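Local coordinates for CrmK (Actinoalloteichus sp. WH1-2216-6, PDB 5I1V), which is a flavin-dependent oxidase with covalently bound FAD, involved in recycling shunt products during caerulomycin biosynthesis, at residues Val127-Gly130 and Gly131-Gly135; Glu269-His272 and Arg273-His277; Ser462-Pro465 and Trp466-Tyr470. All blocks are in the same frame, centred on the assembly; numbering follows the deposited sequence.

Overall arrangement
The three contacts are local ones, at two helix starts and a hairpin turn, and they follow one another along the chain. Contact 1, in the FAD-binding domain, is the only one of them to touch the cofactor: its short helix meets a phosphate and the ribityl chain. Contact 3 lies in the berberine-like region, about 23 Å from contact 1 between centres and about 7 Å between nearest atoms, with the side chain of Trp466 about 11 Å from FAD. Contact 2 turns the chain at the end of a strand of the eight-stranded sheet. Its centre is about 29 Å from that of contact 1 and about 30 Å from that of contact 3, while the side chain of Phe271 comes within about 13 Å of FAD.

Contact 1 of 3, residues Val127-Gly130 and Gly131-Gly135; sequences VGAG and GHISG. With FAD (flavin-adenine dinucleotide), chain E.
From Gly128, the N-cap, the chain winds straight into the helix 129-132: His132 N donates to Gly128 O (3.1 Å), and Ile133 N to Ala129 O (3.1 Å) with an N-H...O angle of 175°. The side chains then grip the flavin end of the cofactor. Val127 crosses His132 at about a right angle, its CG1 resting 3.6 Å from His132 CB, while its other branch, CG2, meets the isoalloxazine at FAD C9. With CG anti to the backbone N (chi1 178°), His132 sends its imidazole out beside the ribityl chain. There ND1 shares a hydrogen bond of 3.1 Å with FAD O2', and FAD N1 also lies in the plane of the ring at its edge. Two main-chain amides take the phosphate next to the ribityl: Gly128 N reaches FAD O1P at 2.8 Å and Gly131 N reaches FAD O2P at 3.1 Å. A side chain at Gly128, Gly130 or Gly131 would run into FAD, which fits the glycine-rich sequence. Presenting amides of the N-cap and the first turn probably helps to offset the negative charge of the phosphate without any cationic side chain from this segment.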
loop_
_atom_site.group_PDB
_atom_site.type_symbol
_atom_site.label_atom_id
_atom_site.label_comp_id
_atom_site.label_asym_id
_atom_site.label_seq_id
_atom_site.Cartn_x
_atom_site.Cartn_y
_atom_site.Cartn_z
ATOM N N VAL A 127 2.305 -3.610 8.562
ATOM C CA VAL A 127 2.647 -4.171 9.862
ATOM C C VAL A 127 3.743 -3.267 10.467
ATOM O O VAL A 127 4.683 -2.936 9.789
ATOM C CB VAL A 127 3.106 -5.588 9.658
ATOM C CG1 VAL A 127 3.798 -6.137 10.861
ATOM C CG2 VAL A 127 1.909 -6.450 9.288
ATOM N N GLY A 128 3.605 -2.892 11.727
ATOM C CA GLY A 128 4.599 -2.037 12.423
ATOM C C GLY A 128 5.727 -2.855 13.010
ATOM O O GLY A 128 5.530 -3.987 13.530
ATOM N N ALA A 129 6.916 -2.271 12.996
ATOM C CA ALA A 129 8.100 -2.907 13.527
ATOM C C ALA A 129 7.833 -3.207 14.986
ATOM O O ALA A 129 8.203 -4.255 15.505
ATOM C CB ALA A 129 9.296 -1.967 13.413
ATOM N N GLY A 130 7.163 -2.288 15.644
ATOM C CA GLY A 130 6.965 -2.377 17.075
ATOM C C GLY A 130 6.410 -3.677 17.612
ATOM O O GLY A 130 6.976 -4.213 18.525
ATOM N N GLY A 131 5.304 -4.169 17.048
ATOM C CA GLY A 131 4.728 -5.478 17.392
ATOM C C GLY A 131 5.360 -6.638 16.659
ATOM O O GLY A 131 5.472 -7.791 17.175
ATOM N N HIS A 132 5.833 -6.369 15.454
ATOM C CA HIS A 132 6.284 -7.435 14.574
ATOM C C HIS A 132 7.610 -8.101 15.002
ATOM O O HIS A 132 7.704 -9.330 15.125
ATOM C CB HIS A 132 6.401 -6.886 13.174
ATOM C CG HIS A 132 6.904 -7.853 12.177
ATOM N ND1 HIS A 132 6.147 -8.907 11.713
ATOM C CD2 HIS A 132 8.090 -7.927 11.533
ATOM C CE1 HIS A 132 6.845 -9.574 10.805
ATOM N NE2 HIS A 132 8.030 -9.004 10.690
ATOM N N ILE A 133 8.631 -7.294 15.266
ATOM C CA ILE A 133 9.924 -7.846 15.531
ATOM C C ILE A 133 9.965 -8.585 16.873
ATOM O O ILE A 133 10.440 -9.712 16.919
ATOM C CB ILE A 133 11.034 -6.776 15.403
ATOM C CG1 ILE A 133 11.058 -6.226 13.972
ATOM C CG2 ILE A 133 12.375 -7.403 15.754
ATOM C CD1 ILE A 133 12.068 -5.119 13.731
ATOM N N SER A 134 9.414 -7.999 17.929
ATOM C CA SER A 134 9.472 -8.555 19.279
ATOM C C SER A 134 8.792 -9.917 19.399
ATOM O O SER A 134 9.110 -10.685 20.308
ATOM C CB SER A 134 8.862 -7.584 20.318
ATOM O OG SER A 134 7.517 -7.241 19.956
ATOM N N GLY A 135 7.854 -10.216 18.514
ATOM C CA GLY A 135 7.223 -11.528 18.438
ATOM C C GLY A 135 7.935 -12.630 17.675
ATOM O O GLY A 135 7.520 -13.801 17.738
HETATM P PA FAD E . -0.033 -3.230 16.973
HETATM O O1A FAD E . -1.494 -3.597 16.887
HETATM O O2A FAD E . 0.272 -1.760 16.953
HETATM O O5B FAD E . 0.621 -3.903 18.231
HETATM C C5B FAD E . 0.685 -5.314 18.409
HETATM C C4B FAD E . 0.975 -5.619 19.886
HETATM O O4B FAD E . 2.320 -5.167 20.143
HETATM C C3B FAD E . 0.134 -4.918 20.931
HETATM O O3B FAD E . 0.143 -5.706 22.109
HETATM C C2B FAD E . 0.893 -3.648 21.199
HETATM O O2B FAD E . 0.543 -2.896 22.365
HETATM C C1B FAD E . 2.344 -4.135 21.100
HETATM N N9A FAD E . 3.248 -3.081 20.577
HETATM C C8A FAD E . 3.138 -2.330 19.439
HETATM N N7A FAD E . 4.137 -1.389 19.400
HETATM C C5A FAD E . 4.845 -1.573 20.494
HETATM C C6A FAD E . 6.027 -0.927 21.007
HETATM N N6A FAD E . 6.558 0.028 20.268
HETATM N N1A FAD E . 6.497 -1.357 22.184
HETATM C C2A FAD E . 5.891 -2.325 22.904
HETATM N N3A FAD E . 4.812 -3.021 22.462
HETATM C C4A FAD E . 4.259 -2.606 21.294
HETATM N N1 FAD E . 3.675 -11.525 11.176
HETATM C C2 FAD E . 4.706 -12.216 10.637
HETATM O O2 FAD E . 5.596 -12.669 11.366
HETATM N N3 FAD E . 4.825 -12.444 9.311
HETATM C C4 FAD E . 3.934 -12.054 8.408
HETATM O O4 FAD E . 4.114 -12.259 7.189
HETATM C C4X FAD E . 2.790 -11.290 8.883
HETATM N N5 FAD E . 1.836 -10.855 8.016
HETATM C C5X FAD E . 0.855 -10.066 8.482
HETATM C C6 FAD E . -0.040 -9.474 7.590
HETATM C C7 FAD E . -1.092 -8.655 7.999
HETATM C C7M FAD E . -2.029 -8.036 6.955
HETATM C C8 FAD E . -1.226 -8.425 9.454
HETATM C C8M FAD E . -2.341 -7.579 10.006
HETATM C C9 FAD E . -0.349 -9.010 10.374
HETATM C C9A FAD E . 0.696 -9.823 9.938
HETATM N N10 FAD E . 1.603 -10.406 10.830
HETATM C C10 FAD E . 2.686 -11.107 10.333
HETATM C "C1'" FAD E . 1.366 -10.414 12.274
HETATM C "C2'" FAD E . 2.067 -9.268 12.929
HETATM O "O2'" FAD E . 3.429 -9.608 13.095
HETATM C "C3'" FAD E . 1.446 -8.886 14.231
HETATM O "O3'" FAD E . 0.052 -8.540 13.995
HETATM C "C4'" FAD E . 2.217 -7.732 14.907
HETATM O "O4'" FAD E . 2.018 -7.854 16.316
HETATM C "C5'" FAD E . 1.733 -6.390 14.397
HETATM O "O5'" FAD E . 2.541 -5.371 14.986
HETATM P P FAD E . 1.968 -3.895 14.879
HETATM O O1P FAD E . 1.569 -3.594 13.482
HETATM O O2P FAD E . 2.899 -2.950 15.571
HETATM O O3P FAD E . 0.611 -4.024 15.756
#

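Contact 2 of 3, residues Glu269-His272 and Arg273-His277; sequences ECFH and RSAGH
His272 and Ser274 form the tight side of this turn, where the chain leaves strand 265-271 and rounds a 3-10 segment. The serine hydroxyl comes in at the edge of the imidazole, near its plane, and Ser274 OG lies 2.9 Å from His272 ND1 in a hydrogen bond for which either could be the donor. Each partner is gripped twice, since His272 NE2 also bonds to the carbonyl O of Arg365 and Ser274 OG to Cys370 N; together with an edge-to-face meeting with Tyr368, this fixes the rotation of the ring. Ser274 reaches ND1 because its OG stands between its own backbone N and carbonyl carbon (chi1 59°). The backbone closes the turn just beside them: Ala275 N donates to His272 O at 2.9 Å. With an alanine here instead of His272, the Arg365 carbonyl would probably lose this donor and Ser274 OG one of its bonds, and a gap would open beside Tyr368. Phe271 belongs to the close-packed part too: its CB meets Ala275 CB at 3.5 Å, and its ring turns an edge to His277 O, 3.4 Å from Phe271 CD2, a carbonyl buried here with no polar partner.

Towards solvent the fit relaxes. The rings of Phe271 and His277 meet only obliquely, centroids 5.5 Å apart and planes at 36°, and His277 ND1 has a weak bond back to Ala275 O. Gly276 is exposed, and the end of Arg273, modelled in two conformers, leads away.

The whole is the connection of a beta hairpin: strand 265-271 enters it and strand 277-285 leaves antiparallel alongside in the eight-stranded sheet. Strand 374-379 flanks the first strand across from 277-285, and Cys270 touches Leu363 of helix 353-364.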
loop_
_atom_site.group_PDB
_atom_site.type_symbol
_atom_site.label_atom_id
_atom_site.label_comp_id
_atom_site.label_asym_id
_atom_site.label_seq_id
_atom_site.Cartn_x
_atom_site.Cartn_y
_atom_site.Cartn_z
ATOM N N GLU A 269 -3.134 -21.622 -0.164
ATOM C CA GLU A 269 -4.269 -21.001 0.498
ATOM C C GLU A 269 -5.486 -21.840 0.167
ATOM O O GLU A 269 -5.918 -21.884 -0.986
ATOM C CB GLU A 269 -4.532 -19.600 -0.011
ATOM C CG GLU A 269 -3.405 -18.628 0.203
ATOM C CD GLU A 269 -3.802 -17.186 -0.115
ATOM O OE1 GLU A 269 -3.289 -16.648 -1.121
ATOM O OE2 GLU A 269 -4.636 -16.601 0.640
ATOM N N CYS A 270 -6.044 -22.451 1.188
ATOM C CA CYS A 270 -7.244 -23.244 1.026
ATOM C C CYS A 270 -8.477 -22.470 1.473
ATOM O O CYS A 270 -8.914 -22.611 2.591
ATOM C CB CYS A 270 -7.107 -24.506 1.860
ATOM S SG CYS A 270 -5.620 -25.431 1.460
ATOM N N PHE A 271 -8.988 -21.654 0.569
ATOM C CA PHE A 271 -10.185 -20.898 0.752
ATOM C C PHE A 271 -11.421 -21.776 0.883
ATOM O O PHE A 271 -11.480 -22.900 0.335
ATOM C CB PHE A 271 -10.413 -20.005 -0.444
ATOM C CG PHE A 271 -9.389 -18.912 -0.632
ATOM C CD1 PHE A 271 -9.394 -17.783 0.175
ATOM C CD2 PHE A 271 -8.483 -18.978 -1.669
ATOM C CE1 PHE A 271 -8.467 -16.764 -0.029
ATOM C CE2 PHE A 271 -7.582 -17.966 -1.899
ATOM C CZ PHE A 271 -7.571 -16.848 -1.080
ATOM N N HIS A 272 -12.405 -21.241 1.589
ATOM C CA HIS A 272 -13.740 -21.776 1.567
ATOM C C HIS A 272 -14.250 -21.765 0.131
ATOM O O HIS A 272 -13.893 -20.902 -0.680
ATOM C CB HIS A 272 -14.678 -20.966 2.472
ATOM C CG HIS A 272 -16.068 -21.506 2.507
ATOM N ND1 HIS A 272 -17.080 -20.995 1.724
ATOM C CD2 HIS A 272 -16.604 -22.529 3.202
ATOM C CE1 HIS A 272 -18.185 -21.696 1.929
ATOM N NE2 HIS A 272 -17.922 -22.635 2.822
ATOM N N ARG A 273 -15.119 -22.740 -0.153
ATOM C CA ARG A 273 -15.683 -22.950 -1.479
ATOM C C ARG A 273 -16.209 -21.677 -2.131
ATOM O O ARG A 273 -16.046 -21.477 -3.341
ATOM C CB ARG A 273 -16.803 -24.014 -1.405
ATOM C CG ARG A 273 -17.611 -24.189 -2.691
ATOM C CD ARG A 273 -18.433 -25.481 -2.718
ATOM N NE ARG A 273 -18.004 -26.410 -3.771
ATOM C CZ ARG A 273 -17.624 -27.658 -3.538
ATOM N NH1 ARG A 273 -17.669 -28.112 -2.307
ATOM N NH2 ARG A 273 -17.216 -28.453 -4.518
ATOM N N SER A 274 -16.870 -20.832 -1.345
ATOM C CA SER A 274 -17.459 -19.601 -1.880
ATOM C C SER A 274 -16.457 -18.690 -2.531
ATOM O O SER A 274 -16.868 -17.811 -3.266
ATOM C CB SER A 274 -18.191 -18.815 -0.804
ATOM O OG SER A 274 -17.315 -18.460 0.249
ATOM N N ALA A 275 -15.148 -18.867 -2.262
ATOM C CA ALA A 275 -14.128 -18.137 -3.015
ATOM C C ALA A 275 -13.963 -18.639 -4.436
ATOM O O ALA A 275 -13.458 -17.906 -5.276
ATOM C CB ALA A 275 -12.771 -18.182 -2.299
ATOM N N GLY A 276 -14.332 -19.892 -4.713
ATOM C CA GLY A 276 -14.233 -20.417 -6.086
ATOM C C GLY A 276 -12.949 -21.144 -6.471
ATOM O O GLY A 276 -12.917 -21.787 -7.508
ATOM N N HIS A 277 -11.895 -21.082 -5.645
ATOM C CA HIS A 277 -10.649 -21.759 -5.959
ATOM C C HIS A 277 -9.750 -21.947 -4.716
ATOM O O HIS A 277 -9.980 -21.317 -3.695
ATOM C CB HIS A 277 -9.923 -21.017 -7.085
ATOM C CG HIS A 277 -9.387 -19.685 -6.685
ATOM N ND1 HIS A 277 -10.182 -18.674 -6.190
ATOM C CD2 HIS A 277 -8.122 -19.199 -6.691
ATOM C CE1 HIS A 277 -9.424 -17.633 -5.884
ATOM N NE2 HIS A 277 -8.172 -17.930 -6.178
#

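Contact 3 of 3, residues Ser462-Pro465 and Trp466-Tyr470; sequences SGVP and WHTIY
Pro465 packs against one face of the His467 imidazole, a CH-pi contact at the start of a helix between residues two apart. Its CB sits 3.8 Å from the centroid of the His467 ring, 23° off the ring normal, with CG next to CE1. What folds the histidine back over the proline is its first torsion: CG stands between the backbone N and the carbonyl carbon (chi1 47°), a position that helical residues of this kind seldom take. Trp466 has the same kind of first torsion, though its indole leads away from the proline; it has His467 CB over one face and brings CE2 to the imidazole edge.

The same proline is the N-cap of the helix. Its carbonyl O receives two amides, both weakly: Thr468 N at 3.2 Å, strongly bent, and Ile469 N at 3.5 Å, much straighter at 162°. Tyr470 N to Trp466 O continues the helix bonding. Thr468 OG1 also comes to Pro465 CG, 3.5 Å away. Val464 packs against the first turn by one branch, CG1, which meets Thr468 CB at 3.8 Å and Ile469 CG1 at 3.9 Å. Before it, Ser462 OG accepts Val464 N at 2.8 Å in an ST turn and is also bonded to Asn460, whose amide ND2 holds Val464 O.

All this lies in the berberine-like region, the side chain of Ile469 about 9 Å from that of the FAD-binding Tyr446. Aromatic neighbours flank the start of helix 466-471: Trp466 stacks on Phe495, and His467 on Tyr475 of helix 475-485. The backbone of Ile469 bonds to Ala445, just beyond strand 442-444 at the edge of the eight-stranded sheet, and Tyr470 OH to Asp451 N.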
loop_
_atom_site.group_PDB
_atom_site.type_symbol
_atom_site.label_atom_id
_atom_site.label_comp_id
_atom_site.label_asym_id
_atom_site.label_seq_id
_atom_site.Cartn_x
_atom_site.Cartn_y
_atom_site.Cartn_z
ATOM N N SER A 462 -7.906 -28.906 26.332
ATOM C CA SER A 462 -6.715 -29.764 26.393
ATOM C C SER A 462 -6.020 -29.793 27.755
ATOM O O SER A 462 -5.139 -30.617 27.996
ATOM C CB SER A 462 -5.694 -29.284 25.359
ATOM O OG SER A 462 -4.935 -28.213 25.886
ATOM N N GLY A 463 -6.345 -28.847 28.617
ATOM C CA GLY A 463 -5.565 -28.620 29.833
ATOM C C GLY A 463 -4.207 -27.954 29.637
ATOM O O GLY A 463 -3.492 -27.712 30.603
ATOM N N VAL A 464 -3.840 -27.623 28.400
ATOM C CA VAL A 464 -2.563 -26.962 28.171
ATOM C C VAL A 464 -2.828 -25.439 28.114
ATOM O O VAL A 464 -3.702 -24.991 27.369
ATOM C CB VAL A 464 -1.860 -27.523 26.921
ATOM C CG1 VAL A 464 -0.634 -26.710 26.580
ATOM C CG2 VAL A 464 -1.426 -28.972 27.163
ATOM N N PRO A 465 -2.093 -24.646 28.922
ATOM C CA PRO A 465 -2.413 -23.222 29.000
ATOM C C PRO A 465 -1.989 -22.484 27.743
ATOM O O PRO A 465 -1.103 -22.944 27.049
ATOM C CB PRO A 465 -1.640 -22.738 30.232
ATOM C CG PRO A 465 -0.636 -23.763 30.522
ATOM C CD PRO A 465 -1.103 -25.044 29.933
ATOM N N TRP A 466 -2.642 -21.362 27.453
ATOM C CA TRP A 466 -2.286 -20.522 26.302
ATOM C C TRP A 466 -0.779 -20.285 26.258
ATOM O O TRP A 466 -0.178 -20.400 25.210
ATOM C CB TRP A 466 -3.053 -19.181 26.301
ATOM C CG TRP A 466 -2.738 -18.271 27.484
ATOM C CD1 TRP A 466 -3.345 -18.287 28.704
ATOM C CD2 TRP A 466 -1.728 -17.270 27.557
ATOM N NE1 TRP A 466 -2.778 -17.363 29.518
ATOM C CE2 TRP A 466 -1.772 -16.728 28.848
ATOM C CE3 TRP A 466 -0.780 -16.781 26.656
ATOM C CZ2 TRP A 466 -0.927 -15.709 29.267
ATOM C CZ3 TRP A 466 0.088 -15.769 27.082
ATOM C CH2 TRP A 466 0.004 -15.250 28.376
ATOM N N HIS A 467 -0.153 -19.993 27.378
ATOM C CA HIS A 467 1.260 -19.576 27.303
ATOM C C HIS A 467 2.260 -20.688 26.912
ATOM O O HIS A 467 3.309 -20.436 26.340
ATOM C CB HIS A 467 1.700 -18.860 28.573
ATOM C CG HIS A 467 1.293 -19.552 29.829
ATOM N ND1 HIS A 467 1.980 -20.632 30.330
ATOM C CD2 HIS A 467 0.261 -19.328 30.681
ATOM C CE1 HIS A 467 1.415 -21.015 31.463
ATOM N NE2 HIS A 467 0.376 -20.238 31.697
ATOM N N THR A 468 1.945 -21.927 27.242
ATOM C CA THR A 468 2.710 -23.029 26.710
ATOM C C THR A 468 2.630 -23.186 25.216
ATOM O O THR A 468 3.643 -23.476 24.550
ATOM C CB THR A 468 2.224 -24.313 27.375
ATOM O OG1 THR A 468 2.424 -24.125 28.775
ATOM C CG2 THR A 468 2.979 -25.510 26.823
ATOM N N ILE A 469 1.425 -23.007 24.691
ATOM C CA ILE A 469 1.185 -23.121 23.286
ATOM C C ILE A 469 1.969 -22.062 22.486
ATOM O O ILE A 469 2.446 -22.355 21.404
ATOM C CB ILE A 469 -0.307 -23.020 22.975
ATOM C CG1 ILE A 469 -1.007 -24.255 23.537
ATOM C CG2 ILE A 469 -0.517 -22.963 21.471
ATOM C CD1 ILE A 469 -2.484 -24.094 23.736
ATOM N N TYR A 470 2.087 -20.843 23.033
ATOM C CA TYR A 470 2.770 -19.746 22.309
ATOM C C TYR A 470 4.260 -19.666 22.583
ATOM O O TYR A 470 5.033 -19.223 21.731
ATOM C CB TYR A 470 2.136 -18.389 22.678
ATOM C CG TYR A 470 0.801 -18.167 22.067
ATOM C CD1 TYR A 470 0.683 -18.012 20.702
ATOM C CD2 TYR A 470 -0.365 -18.084 22.852
ATOM C CE1 TYR A 470 -0.531 -17.781 20.121
ATOM C CE2 TYR A 470 -1.593 -17.874 22.275
ATOM C CZ TYR A 470 -1.661 -17.705 20.898
ATOM O OH TYR A 470 -2.839 -17.508 20.232
#